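Local coordinates for ATP/GTP-binding site-containing protein A (Brucella abortus, PDB 6NTR) that maintains cell envelope integrity in the periplasm and has a beta-barrel-like fold, at residues A[79-84]-A[97-102]; A[105-110]-A[117-122]. All blocks are in the same frame, centred on the assembly; numbering follows the deposited sequence. Where two conformers were deposited one is given.

Interaction 1: A[79-84]-A[97-102]; sequences FRFVNK and GDAKLE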
loop_
_atom_site.group_PDB
_atom_site.type_symbol
_atom_site.label_atom_id
_atom_site.label_comp_id
_atom_site.label_asym_id
_atom_site.label_seq_id
_atom_site.Cartn_x
_atom_site.Cartn_y
_atom_site.Cartn_z
ATOM N N PHE A 79 3.650 -12.915 9.201
ATOM C CA PHE A 79 3.728 -11.527 8.753
ATOM C C PHE A 79 4.226 -10.681 9.917
ATOM O O PHE A 79 3.481 -10.455 10.874
ATOM C CB PHE A 79 2.361 -11.054 8.257
ATOM C CG PHE A 79 2.361 -9.691 7.647
ATOM C CD1 PHE A 79 3.187 -9.387 6.591
ATOM C CD2 PHE A 79 1.491 -8.722 8.102
ATOM C CE1 PHE A 79 3.167 -8.136 6.016
ATOM C CE2 PHE A 79 1.467 -7.474 7.534
ATOM C CZ PHE A 79 2.310 -7.180 6.489
ATOM N N ARG A 80 5.484 -10.252 9.857
ATOM C CA ARG A 80 6.068 -9.379 10.868
ATOM C C ARG A 80 5.978 -7.929 10.401
ATOM O O ARG A 80 6.233 -7.633 9.233
ATOM C CB ARG A 80 7.530 -9.752 11.145
ATOM C CG ARG A 80 7.737 -11.065 11.909
ATOM C CD ARG A 80 9.208 -11.281 12.322
ATOM N NE ARG A 80 9.941 -12.146 11.397
ATOM C CZ ARG A 80 10.063 -13.460 11.546
ATOM N NH1 ARG A 80 9.500 -14.062 12.583
ATOM N NH2 ARG A 80 10.750 -14.170 10.661
ATOM N N PHE A 81 5.631 -7.024 11.320
ATOM C CA PHE A 81 5.384 -5.623 10.951
ATOM C C PHE A 81 5.758 -4.589 12.027
ATOM O O PHE A 81 5.502 -4.802 13.215
ATOM C CB PHE A 81 3.902 -5.435 10.558
ATOM C CG PHE A 81 2.918 -5.828 11.629
ATOM C CD1 PHE A 81 2.468 -4.901 12.560
ATOM C CD2 PHE A 81 2.418 -7.112 11.677
ATOM C CE1 PHE A 81 1.561 -5.260 13.517
ATOM C CE2 PHE A 81 1.517 -7.473 12.639
ATOM C CZ PHE A 81 1.087 -6.550 13.559
ATOM N N VAL A 82 6.322 -3.448 11.585
ATOM C CA VAL A 82 6.665 -2.297 12.435
ATOM C C VAL A 82 6.169 -1.008 11.778
ATOM O O VAL A 82 6.525 -0.718 10.632
ATOM C CB VAL A 82 8.193 -2.164 12.700
ATOM C CG1 VAL A 82 8.496 -1.086 13.747
ATOM C CG2 VAL A 82 8.828 -3.455 13.150
ATOM N N ASN A 83 5.425 -0.197 12.529
ATOM C CA ASN A 83 4.902 1.070 12.025
ATOM C C ASN A 83 5.372 2.223 12.887
ATOM O O ASN A 83 4.891 2.380 14.010
ATOM C CB ASN A 83 3.377 1.077 11.992
ATOM C CG ASN A 83 2.842 0.717 10.654
ATOM O OD1 ASN A 83 3.559 0.728 9.658
ATOM N ND2 ASN A 83 1.559 0.451 10.604
ATOM N N LYS A 84 6.242 3.068 12.345
ATOM C CA LYS A 84 6.636 4.294 13.019
ATOM C C LYS A 84 6.112 5.500 12.257
ATOM O O LYS A 84 6.135 5.528 11.022
ATOM C CB LYS A 84 8.157 4.380 13.199
ATOM C CG LYS A 84 8.640 3.861 14.547
ATOM C CD LYS A 84 10.122 3.498 14.573
ATOM C CE LYS A 84 10.456 2.791 15.882
ATOM N NZ LYS A 84 11.855 2.307 16.017
ATOM N N GLY A 97 4.078 -5.563 15.763
ATOM C CA GLY A 97 3.516 -6.817 16.214
ATOM C C GLY A 97 3.743 -7.945 15.234
ATOM O O GLY A 97 4.602 -7.881 14.352
ATOM N N ASP A 98 2.962 -8.999 15.433
ATOM C CA ASP A 98 3.018 -10.177 14.594
ATOM C C ASP A 98 1.619 -10.685 14.299
ATOM O O ASP A 98 0.667 -10.420 15.034
ATOM C CB ASP A 98 3.826 -11.286 15.248
ATOM C CG ASP A 98 4.199 -12.365 14.265
ATOM O OD1 ASP A 98 5.059 -12.089 13.404
ATOM O OD2 ASP A 98 3.608 -13.471 14.322
ATOM N N ALA A 99 1.509 -11.435 13.208
ATOM C CA ALA A 99 0.278 -12.142 12.895
ATOM C C ALA A 99 0.617 -13.455 12.204
ATOM O O ALA A 99 1.606 -13.552 11.471
ATOM C CB ALA A 99 -0.644 -11.306 12.012
ATOM N N LYS A 100 -0.196 -14.475 12.430
ATOM C CA LYS A 100 0.045 -15.768 11.812
ATOM C C LYS A 100 -1.228 -16.355 11.247
ATOM O O LYS A 100 -2.309 -16.122 11.769
ATOM C CB LYS A 100 0.622 -16.743 12.836
ATOM C CG LYS A 100 1.127 -18.048 12.250
ATOM C CD LYS A 100 1.347 -19.085 13.337
ATOM C CE LYS A 100 1.566 -20.478 12.771
ATOM N NZ LYS A 100 2.050 -20.459 11.368
ATOM N N LEU A 101 -1.096 -17.123 10.180
ATOM C CA LEU A 101 -2.260 -17.760 9.620
ATOM C C LEU A 101 -2.259 -19.203 10.088
ATOM O O LEU A 101 -1.556 -20.043 9.550
ATOM C CB LEU A 101 -2.261 -17.690 8.094
ATOM C CG LEU A 101 -2.636 -16.372 7.404
ATOM C CD1 LEU A 101 -2.715 -16.536 5.901
ATOM C CD2 LEU A 101 -3.892 -15.731 7.957
ATOM N N GLU A 102 -3.067 -19.472 11.101
ATOM C CA GLU A 102 -3.214 -20.802 11.655
ATOM C C GLU A 102 -4.667 -21.010 12.057
ATOM O O GLU A 102 -5.282 -20.125 12.636
ATOM C CB GLU A 102 -2.315 -20.970 12.874
ATOM C CG GLU A 102 -2.675 -20.057 14.031
ATOM C CD GLU A 102 -1.754 -20.228 15.220
ATOM O OE1 GLU A 102 -0.901 -21.127 15.178
ATOM O OE2 GLU A 102 -1.889 -19.465 16.192
#

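Interaction 2: A[105-110]-A[117-122]; sequences KTVVKL and TLDLKG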
loop_
_atom_site.group_PDB
_atom_site.type_symbol
_atom_site.label_atom_id
_atom_site.label_comp_id
_atom_site.label_asym_id
_atom_site.label_seq_id
_atom_site.Cartn_x
_atom_site.Cartn_y
_atom_site.Cartn_z
ATOM N N LYS A 105 -7.894 -18.635 11.127
ATOM C CA LYS A 105 -8.140 -17.467 11.924
ATOM C C LYS A 105 -6.873 -16.671 11.857
ATOM O O LYS A 105 -5.838 -17.200 11.494
ATOM C CB LYS A 105 -8.435 -17.853 13.368
ATOM C CG LYS A 105 -7.365 -18.698 14.049
ATOM C CD LYS A 105 -7.573 -18.704 15.559
ATOM C CE LYS A 105 -6.967 -19.922 16.241
ATOM N NZ LYS A 105 -7.557 -20.154 17.591
ATOM N N THR A 106 -6.954 -15.394 12.176
ATOM C CA THR A 106 -5.762 -14.590 12.181
ATOM C C THR A 106 -5.488 -14.149 13.608
ATOM O O THR A 106 -6.208 -13.323 14.149
ATOM C CB THR A 106 -5.923 -13.367 11.275
ATOM O OG1 THR A 106 -7.246 -12.855 11.412
ATOM C CG2 THR A 106 -5.686 -13.747 9.846
ATOM N N VAL A 107 -4.434 -14.698 14.204
ATOM C CA VAL A 107 -4.009 -14.327 15.546
ATOM C C VAL A 107 -2.932 -13.251 15.436
ATOM O O VAL A 107 -1.884 -13.457 14.812
ATOM C CB VAL A 107 -3.514 -15.550 16.332
ATOM C CG1 VAL A 107 -2.570 -16.384 15.488
ATOM C CG2 VAL A 107 -2.836 -15.112 17.614
ATOM N N VAL A 108 -3.205 -12.093 16.024
ATOM C CA VAL A 108 -2.348 -10.922 15.915
ATOM C C VAL A 108 -1.716 -10.661 17.271
ATOM O O VAL A 108 -2.421 -10.365 18.242
ATOM C CB VAL A 108 -3.135 -9.693 15.444
ATOM C CG1 VAL A 108 -2.222 -8.495 15.372
ATOM C CG2 VAL A 108 -3.766 -9.960 14.102
ATOM N N LYS A 109 -0.391 -10.740 17.331
ATOM C CA LYS A 109 0.357 -10.511 18.559
ATOM C C LYS A 109 1.141 -9.216 18.430
ATOM O O LYS A 109 2.054 -9.129 17.606
ATOM C CB LYS A 109 1.290 -11.681 18.840
ATOM C CG LYS A 109 0.565 -12.897 19.358
ATOM C CD LYS A 109 1.329 -14.163 19.057
ATOM C CE LYS A 109 1.415 -15.055 20.291
ATOM N NZ LYS A 109 1.815 -14.328 21.531
ATOM N N LEU A 110 0.796 -8.228 19.255
ATOM C CA LEU A 110 1.340 -6.876 19.174
ATOM C C LEU A 110 2.273 -6.577 20.341
ATOM O O LEU A 110 1.924 -6.814 21.500
ATOM C CB LEU A 110 0.223 -5.836 19.155
ATOM C CG LEU A 110 -0.657 -5.833 17.919
ATOM C CD1 LEU A 110 -1.761 -4.837 18.132
ATOM C CD2 LEU A 110 0.154 -5.486 16.706
ATOM N N THR A 117 -2.970 -9.571 22.214
ATOM C CA THR A 117 -3.259 -10.624 21.250
ATOM C C THR A 117 -4.668 -10.466 20.709
ATOM O O THR A 117 -5.587 -10.077 21.430
ATOM C CB THR A 117 -3.157 -12.011 21.880
ATOM O OG1 THR A 117 -2.006 -12.070 22.730
ATOM C CG2 THR A 117 -3.084 -13.094 20.806
ATOM N N LEU A 118 -4.845 -10.810 19.440
ATOM C CA LEU A 118 -6.146 -10.663 18.806
ATOM C C LEU A 118 -6.378 -11.822 17.861
ATOM O O LEU A 118 -5.626 -12.001 16.901
ATOM C CB LEU A 118 -6.241 -9.340 18.061
ATOM C CG LEU A 118 -6.481 -8.174 19.010
ATOM C CD1 LEU A 118 -6.579 -6.891 18.224
ATOM C CD2 LEU A 118 -7.743 -8.446 19.821
ATOM N N ASP A 119 -7.405 -12.608 18.144
ATOM C CA ASP A 119 -7.932 -13.533 17.156
ATOM C C ASP A 119 -8.807 -12.763 16.175
ATOM O O ASP A 119 -9.808 -12.155 16.572
ATOM C CB ASP A 119 -8.729 -14.646 17.827
ATOM C CG ASP A 119 -7.922 -15.896 18.002
ATOM O OD1 ASP A 119 -6.912 -16.019 17.282
ATOM O OD2 ASP A 119 -8.298 -16.760 18.826
ATOM N N LEU A 120 -8.436 -12.780 14.900
ATOM C CA LEU A 120 -9.219 -12.128 13.867
ATOM C C LEU A 120 -9.642 -13.141 12.811
ATOM O O LEU A 120 -9.240 -14.309 12.833
ATOM C CB LEU A 120 -8.437 -10.988 13.209
ATOM C CG LEU A 120 -8.132 -9.732 14.002
ATOM C CD1 LEU A 120 -7.542 -8.701 13.071
ATOM C CD2 LEU A 120 -9.406 -9.235 14.631
ATOM N N LYS A 121 -10.457 -12.671 11.872
ATOM C CA LYS A 121 -10.963 -13.486 10.780
ATOM C C LYS A 121 -9.813 -13.927 9.908
ATOM O O LYS A 121 -8.927 -13.148 9.627
ATOM C CB LYS A 121 -11.968 -12.659 9.969
ATOM C CG LYS A 121 -12.288 -13.185 8.577
ATOM C CD LYS A 121 -12.943 -12.127 7.698
ATOM C CE LYS A 121 -13.996 -11.340 8.454
ATOM N NZ LYS A 121 -14.165 -9.951 7.946
ATOM N N GLY A 122 -9.824 -15.172 9.465
ATOM C CA GLY A 122 -8.751 -15.670 8.632
ATOM C C GLY A 122 -8.672 -14.877 7.355
ATOM O O GLY A 122 -9.691 -14.554 6.765
#

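Interaction 1: A[79-84]-A[97-102]
The ring of Phe-81 lies flat over the backbone of Gly-97, within an antiparallel beta hairpin of the barrel-like fold whose arms are strands 78-87 and 90-102. Gly-97 CA sits 4.0 Å from the centroid of the Phe-81 ring and 28° off its normal, a CH-pi contact over the face. The carbonyl oxygen of Gly-97 also faces the ring, above its centre. Such overlap is possible because CG of Phe-81 is tucked between its own backbone N and carbonyl carbon (chi1 58°), which swings the ring across to the partner strand; there its rim meets the methyl of Ala-99, with CE2 of Phe-81 4.4 Å from CB of Ala-99.

Phe-81 and Gly-97 form a hydrogen-bonded pair. The firmer of its two bonds runs from Gly-97 N to Phe-81 O at 3.0 Å; the return bond from Phe-81 N is weak. Phe-79 and Ala-99 make the next such pair, and there the bond from Phe-79 N is again the weak one. On the other face of the sheet, Arg-80 and Asp-98 run side by side as a non-hydrogen-bonded pair. Their charged groups do not meet; in the one of two modelled Arg-80 conformers considered here, the aliphatic CG touches Asp-98 OD1.

Phe-79 behaves differently from Phe-81: its CG is anti to the backbone N (chi1 -174°), and its ring turns off strand 97-102 and stacks with Phe-125. Ala-151, in a loop, touches both phenylalanines. Beneath the diverging Phe-79 ring the backbone still pairs, Ala-99 N donating to Phe-79 O at 3.2 Å.

Interaction 2: A[105-110]-A[117-122]
Leu-118 O accepts the backbone N-H of Val-108 at 2.6 Å, with an N-H...O angle of 158° and the donor tilted 22° from the carbonyl plane. The same oxygen receives a CA-H...O contact from Val-107, whose CA is 3.1 Å from Leu-118 O, so two neighbouring residues of strand 105-110 converge on one acceptor. The pair is completed by Leu-118 N, which donates to Val-108 O; that oxygen in turn is approached by the CA of Thr-117. Two residues along, Thr-106 N points almost straight at Leu-120 O, yet it stands above that carbonyl's plane. The spacing from Leu-120 N back to Thr-106 O is too short to weigh, and the modelled position of the Thr-106 hydroxyl is likewise doubtful.

These bonds zip up an antiparallel beta hairpin, strands 105-112 and 116-121, at the surface of the barrel-like fold; the short segment axes approach to 4.3 Å and run 153° apart. Alternation of side chains gives it two unlike faces. On one, Val-108 packs against two leucines: its CB is 4.1 Å from Leu-118 CB, while the Val-108 and Leu-120 side chains cross, CG2 of Val-108 touching CD1 of Leu-120. Phe-149, from a loop, and Ala-99, from strand 90-102, also touch Val-108.

The other face is mixed. Val-107 and Thr-117 lie alongside each other, methyl to methyl, CG2 to CG2 at 3.8 Å. Lys-109 CG reaches the same threonine methyl. At the start of its strand, Lys-105 extends obliquely across Asp-119, with Lys-105 CD 3.3 Å from Asp-119 OD1. Lys-105 NZ makes a long salt bridge to Asp-119 OD2 at 3.7 Å.

Followed from the N terminus, the chain runs up strand 78-87, turns, and returns along strand 90-102, so interaction 1 closes the earlier of the two hairpins described. After a short turn it enters strand 105-112, and interaction 2 closes a second hairpin with strand 116-121. The two loops follow in series, neither enclosing nor crossing the other, and their centres lie 10 Å apart. Strands 90-102 and 105-112 are themselves neighbours, with a probable hydrogen bond from Lys-100 N to Val-107 O; Asp-98 N also approaches Lys-109 O, unusually closely in the model. Side chains join across this seam too, Leu-101 packing on Thr-106. Four successive antiparallel strands are thereby tied together in the barrel-like fold.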